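Local coordinates for protein activating signal cointegrator 1 complex subunit 2 (Homo sapiens, PDB 6YXQ) that binds polyubiquitin chains and recruits a helicase partner and a demethylase to alkylated DNA for repair, and also takes part in rescuing stalled ribosomes, at residues I381-L384 with Q385-S388. Residues are numbered along the deposited sequence; the frame is centred on the assembly and turned at random.
Sequences ISLL and QQAS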
ATOM      1  N   ILE B 381     -15.210 -34.055   6.611  1.00 64.77           N
ATOM      2  CA  ILE B 381     -16.322 -34.765   7.237  1.00 56.70           C
ATOM      3  C   ILE B 381     -15.808 -35.724   8.302  1.00 60.51           C
ATOM      4  O   ILE B 381     -16.407 -35.863   9.378  1.00 81.86           O
ATOM      5  CB  ILE B 381     -17.154 -35.497   6.169  1.00 56.73           C
ATOM      6  CG1 ILE B 381     -17.986 -34.505   5.360  1.00 45.58           C
ATOM      7  CG2 ILE B 381     -18.059 -36.538   6.807  1.00 57.56           C
ATOM      8  CD1 ILE B 381     -19.022 -35.187   4.478  1.00 45.81           C
ATOM      9  N   SER B 382     -14.688 -36.395   8.030  1.00 68.79           N
ATOM     10  CA  SER B 382     -14.126 -37.291   9.031  1.00 77.74           C
ATOM     11  C   SER B 382     -13.685 -36.540  10.280  1.00 77.20           C
ATOM     12  O   SER B 382     -13.673 -37.120  11.364  1.00 97.74           O
ATOM     13  CB  SER B 382     -12.958 -38.086   8.449  1.00 79.98           C
ATOM     14  OG  SER B 382     -12.103 -37.246   7.707  1.00 98.55           O
ATOM     15  N   LEU B 383     -13.329 -35.258  10.164  1.00 68.70           N
ATOM     16  CA  LEU B 383     -13.021 -34.472  11.357  1.00 62.50           C
ATOM     17  C   LEU B 383     -14.232 -34.384  12.278  1.00 76.47           C
ATOM     18  O   LEU B 383     -14.133 -34.626  13.488  1.00 86.00           O
ATOM     19  CB  LEU B 383     -12.557 -33.072  10.965  1.00 61.34           C
ATOM     20  CG  LEU B 383     -11.252 -32.963  10.194  1.00 58.90           C
ATOM     21  CD1 LEU B 383     -10.940 -31.505   9.915  1.00 64.92           C
ATOM     22  CD2 LEU B 383     -10.148 -33.609  10.987  1.00 67.20           C
ATOM     23  N   LEU B 384     -15.388 -34.026  11.716  1.00 78.00           N
ATOM     24  CA  LEU B 384     -16.613 -34.003  12.503  1.00 77.45           C
ATOM     25  C   LEU B 384     -16.924 -35.379  13.067  1.00 73.01           C
ATOM     26  O   LEU B 384     -17.323 -35.506  14.229  1.00 76.21           O
ATOM     27  CB  LEU B 384     -17.777 -33.503  11.651  1.00 63.71           C
ATOM     28  CG  LEU B 384     -17.455 -32.411  10.640  1.00 63.96           C
ATOM     29  CD1 LEU B 384     -18.572 -32.326   9.640  1.00 61.79           C
ATOM     30  CD2 LEU B 384     -17.254 -31.078  11.327  1.00 80.08           C
ATOM     31  N   GLN B 385     -16.754 -36.422  12.253  1.00 83.51           N
ATOM     32  CA  GLN B 385     -17.089 -37.770  12.702  1.00 79.90           C
ATOM     33  C   GLN B 385     -16.173 -38.221  13.836  1.00 83.28           C
ATOM     34  O   GLN B 385     -16.614 -38.922  14.752  1.00101.68           O
ATOM     35  CB  GLN B 385     -17.023 -38.747  11.526  1.00 80.41           C
ATOM     36  CG  GLN B 385     -18.159 -38.591  10.514  1.00 86.34           C
ATOM     37  CD  GLN B 385     -18.051 -39.553   9.334  1.00 91.50           C
ATOM     38  OE1 GLN B 385     -16.983 -39.708   8.740  1.00101.10           O
ATOM     39  NE2 GLN B 385     -19.162 -40.198   8.990  1.00 75.55           N
ATOM     40  N   GLN B 386     -14.897 -37.831  13.790  1.00 94.64           N
ATOM     41  CA  GLN B 386     -13.964 -38.152  14.865  1.00112.74           C
ATOM     42  C   GLN B 386     -14.311 -37.389  16.134  1.00122.93           C
ATOM     43  O   GLN B 386     -14.270 -37.947  17.236  1.00133.24           O
ATOM     44  CB  GLN B 386     -12.529 -37.814  14.450  1.00114.99           C
ATOM     45  CG  GLN B 386     -11.893 -38.712  13.403  1.00125.46           C
ATOM     46  CD  GLN B 386     -10.600 -38.114  12.849  1.00137.50           C
ATOM     47  OE1 GLN B 386     -10.014 -37.209  13.448  1.00136.52           O
ATOM     48  NE2 GLN B 386     -10.161 -38.610  11.696  1.00137.89           N
ATOM     49  N   ALA B 387     -14.645 -36.106  15.993  1.00110.56           N
ATOM     50  CA  ALA B 387     -14.867 -35.277  17.169  1.00104.44           C
ATOM     51  C   ALA B 387     -16.172 -35.632  17.867  1.00112.66           C
ATOM     52  O   ALA B 387     -16.231 -35.675  19.103  1.00130.80           O
ATOM     53  CB  ALA B 387     -14.850 -33.810  16.770  1.00 98.71           C
ATOM     54  N   SER B 388     -17.228 -35.888  17.101  1.00103.45           N
ATOM     55  CA  SER B 388     -18.505 -36.267  17.685  1.00 99.67           C
ATOM     56  C   SER B 388     -18.456 -37.724  18.124  1.00114.68           C
ATOM     57  O   SER B 388     -18.049 -38.602  17.358  1.00115.63           O
ATOM     58  CB  SER B 388     -19.636 -36.047  16.680  1.00 91.73           C
ATOM     59  OG  SER B 388     -20.668 -37.003  16.841  1.00101.56           O
TER
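Four successive backbone hydrogen bonds tie I381-L384 to the residues that follow: Q385 N donates to I381 O, Q386 N to S382 O, A387 N to L383 O and S388 N to L384 O, all at 2.8-3.0 Å. S388 still gives its N-H to this series, but its psi of 130° turns the chain out of the helix; its hydroxyl bonds to V390 N in the following loop, a role a small polar residue can fill while buried. The S382 hydroxyl is hydrogen-bonded to the carbonyls of A378 and E379, since so short a side chain can turn back to the preceding turn of its own helix.

Van der Waals contact between side chains centres on I381 and Q385, one turn apart. CG2 of I381 lies anti to the backbone N, and this branch approaches the amide of Q385, 3.9 Å from its OE1. The pair sits on the i to i+4 ladder of an alpha-helix, the last turns of helix 377-387, which in the largely helical N-terminal part of ASCC2 packs against helices 306-340, 348-359 and 394-408. The Q385 chain, extended beyond CG, runs back along the preceding turn, with OE1 3.8 Å from S382 CA, while NE2 makes a weak hydrogen bond to E393. With an alanine in place of Q385, the CG2 methyl of I381 would probably be uncovered and E393 left without this amide partner. Exposed Q386 lays its long polar chain over the carbonyl of S382, which suits a position facing solvent.

The buried I381 and L384 are apolar. Branched I381 packs on T396, I399 and L400 of helix 394-408 and on F354 of helix 348-359, whereas L384 touches F354 as well as L336 and I339 of helix 306-340. Beside them L383 rests on L336, and A387, with only a methyl, touches I339 and I347, a size consistent with close approach here.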